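Local coordinates for protein iron superoxide dismutase (Trypanosoma cruzi, PDB 2GPC) that probably catalyses the dismutation of superoxide to molecular oxygen and hydrogen peroxide at an iron centre, at residues Tyr177-Thr180 with Phe181-Val184. Residues are numbered along the deposited sequence; the frame is centred on the assembly and turned at random.
Sequences YVQT and FWNV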
ATOM      1  N   TYR A 177      -0.411   2.310  15.723  1.00 12.94           N
ATOM      2  CA  TYR A 177      -0.935   3.497  15.058  1.00 12.75           C
ATOM      3  C   TYR A 177      -2.446   3.592  15.240  1.00 12.81           C
ATOM      4  O   TYR A 177      -2.975   4.677  15.473  1.00 13.32           O
ATOM      5  CB  TYR A 177      -0.572   3.454  13.563  1.00 12.87           C
ATOM      6  CG  TYR A 177      -1.440   4.297  12.658  1.00 11.64           C
ATOM      7  CD1 TYR A 177      -1.432   5.694  12.737  1.00 11.89           C
ATOM      8  CD2 TYR A 177      -2.265   3.701  11.707  1.00 12.87           C
ATOM      9  CE1 TYR A 177      -2.242   6.471  11.890  1.00 11.76           C
ATOM     10  CE2 TYR A 177      -3.069   4.462  10.863  1.00 12.60           C
ATOM     11  CZ  TYR A 177      -3.056   5.851  10.958  1.00 12.95           C
ATOM     12  OH  TYR A 177      -3.845   6.606  10.095  1.00 11.82           O
ATOM     13  N   VAL A 178      -3.138   2.459  15.134  1.00 12.75           N
ATOM     14  CA  VAL A 178      -4.589   2.437  15.292  1.00 12.40           C
ATOM     15  C   VAL A 178      -4.981   2.724  16.738  1.00 12.58           C
ATOM     16  O   VAL A 178      -5.976   3.396  16.977  1.00 12.61           O
ATOM     17  CB  VAL A 178      -5.203   1.108  14.778  1.00 12.29           C
ATOM     18  CG1 VAL A 178      -6.687   0.960  15.188  1.00 12.42           C
ATOM     19  CG2 VAL A 178      -5.074   1.052  13.274  1.00 12.32           C
ATOM     20  N   GLN A 179      -4.201   2.233  17.699  1.00 12.97           N
ATOM     21  CA  GLN A 179      -4.438   2.581  19.103  1.00 13.39           C
ATOM     22  C   GLN A 179      -4.356   4.102  19.287  1.00 12.82           C
ATOM     23  O   GLN A 179      -5.177   4.698  19.982  1.00 12.35           O
ATOM     24  CB  GLN A 179      -3.469   1.833  20.040  1.00 13.90           C
ATOM     25  CG  GLN A 179      -3.846   0.334  20.234  1.00 16.14           C
ATOM     26  CD  GLN A 179      -5.336   0.115  20.583  1.00 18.77           C
ATOM     27  OE1 GLN A 179      -5.792   0.543  21.639  1.00 22.77           O
ATOM     28  NE2 GLN A 179      -6.084  -0.538  19.693  1.00 17.22           N
ATOM     29  N   THR A 180      -3.378   4.725  18.627  1.00 12.49           N
ATOM     30  CA  THR A 180      -3.236   6.179  18.634  1.00 12.43           C
ATOM     31  C   THR A 180      -4.432   6.876  17.982  1.00 12.13           C
ATOM     32  O   THR A 180      -4.902   7.899  18.480  1.00 11.77           O
ATOM     33  CB  THR A 180      -1.920   6.574  17.930  1.00 12.65           C
ATOM     34  OG1 THR A 180      -0.826   6.398  18.835  1.00 12.12           O
ATOM     35  CG2 THR A 180      -1.880   8.050  17.561  1.00 12.88           C
ATOM     36  N   PHE A 181      -4.916   6.331  16.871  1.00 11.60           N
ATOM     37  CA  PHE A 181      -6.090   6.886  16.196  1.00 11.52           C
ATOM     38  C   PHE A 181      -7.238   6.980  17.187  1.00 11.82           C
ATOM     39  O   PHE A 181      -7.938   7.996  17.236  1.00 12.22           O
ATOM     40  CB  PHE A 181      -6.481   6.035  14.970  1.00 11.82           C
ATOM     41  CG  PHE A 181      -7.708   6.523  14.254  1.00 10.57           C
ATOM     42  CD1 PHE A 181      -7.631   7.585  13.366  1.00 10.74           C
ATOM     43  CD2 PHE A 181      -8.941   5.929  14.477  1.00 11.74           C
ATOM     44  CE1 PHE A 181      -8.769   8.044  12.701  1.00 11.31           C
ATOM     45  CE2 PHE A 181     -10.083   6.377  13.816  1.00 11.35           C
ATOM     46  CZ  PHE A 181      -9.990   7.444  12.924  1.00 11.03           C
ATOM     47  N   TRP A 182      -7.416   5.954  18.013  1.00 12.22           N
ATOM     48  CA  TRP A 182      -8.511   5.967  18.986  1.00 12.37           C
ATOM     49  C   TRP A 182      -8.366   7.107  19.982  1.00 12.89           C
ATOM     50  O   TRP A 182      -9.368   7.652  20.448  1.00 13.76           O
ATOM     51  CB  TRP A 182      -8.653   4.630  19.723  1.00 12.66           C
ATOM     52  CG  TRP A 182      -9.183   3.518  18.868  1.00 12.18           C
ATOM     53  CD1 TRP A 182      -8.547   2.356  18.566  1.00 12.75           C
ATOM     54  CD2 TRP A 182     -10.457   3.463  18.211  1.00 12.06           C
ATOM     55  NE1 TRP A 182      -9.343   1.579  17.763  1.00 13.18           N
ATOM     56  CE2 TRP A 182     -10.521   2.236  17.527  1.00 13.08           C
ATOM     57  CE3 TRP A 182     -11.557   4.333  18.132  1.00 12.80           C
ATOM     58  CZ2 TRP A 182     -11.626   1.856  16.773  1.00 12.49           C
ATOM     59  CZ3 TRP A 182     -12.653   3.956  17.386  1.00 12.80           C
ATOM     60  CH2 TRP A 182     -12.680   2.724  16.713  1.00 13.11           C
ATOM     61  N   ASN A 183      -7.132   7.478  20.298  1.00 13.27           N
ATOM     62  CA  ASN A 183      -6.875   8.579  21.221  1.00 14.07           C
ATOM     63  C   ASN A 183      -7.149   9.950  20.621  1.00 13.77           C
ATOM     64  O   ASN A 183      -7.158  10.933  21.351  1.00 13.31           O
ATOM     65  CB  ASN A 183      -5.424   8.540  21.734  1.00 14.54           C
ATOM     66  CG  ASN A 183      -5.167   7.402  22.694  1.00 17.16           C
ATOM     67  OD1 ASN A 183      -4.013   7.008  22.910  1.00 22.13           O
ATOM     68  ND2 ASN A 183      -6.226   6.875  23.289  1.00 21.42           N
ATOM     69  N   VAL A 184      -7.355  10.023  19.303  1.00 13.58           N
ATOM     70  CA  VAL A 184      -7.621  11.301  18.641  1.00 13.56           C
ATOM     71  C   VAL A 184      -8.919  11.366  17.820  1.00 13.74           C
ATOM     72  O   VAL A 184      -9.153  12.359  17.138  1.00 13.59           O
ATOM     73  CB  VAL A 184      -6.421  11.745  17.751  1.00 13.35           C
ATOM     74  CG1 VAL A 184      -5.187  11.988  18.600  1.00 13.35           C
ATOM     75  CG2 VAL A 184      -6.138  10.744  16.642  1.00 13.34           C
TER
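V178 and W182 lie side by side one turn apart on the amphipathic helix 174-184 of the C-terminal alpha/beta domain of an iron superoxide dismutase. With CG anti to the carbonyl carbon (chi1 -71°), the W182 indole projects outward, leans slightly back toward the preceding turn and brings NE1 and CD1 close to V178, where CG1 of V178 lies 3.8 Å from NE1 of W182. The same ring reaches the peptide oxygen of that residue, CD1 of W182 being 3.2 Å from O of V178. This oxygen also accepts a hydrogen bond from N of W182, 3.1 Å from O of V178. The indole N-H is spent elsewhere, on OG1 of T113 in helix 105-118; from the same helix the F112 ring meets the indole and K109 makes a cation-pi contact with it. The buried side is completed by F181, facing strand 153-160, and Y177, whose OH is hydrogen-bonded to the backbone O of D160, an iron ligand, and to Y78 OH. The backbone bond from F181 N to Y177 O, 2.9 Å long, ties these two residues one turn apart.

On the exposed side the packing is looser. The bent Q179 chain carries its amide to the edge of the indole, the two planes 50° apart, at no closer than 4.0 Å between NE2 of Q179 and CD1 of W182. Here the helical bonding also slackens: N183 N makes two weak bonds, 3.4 Å to Q179 O and 2.9 Å to T180 O, the latter bent to 124° at the hydrogen.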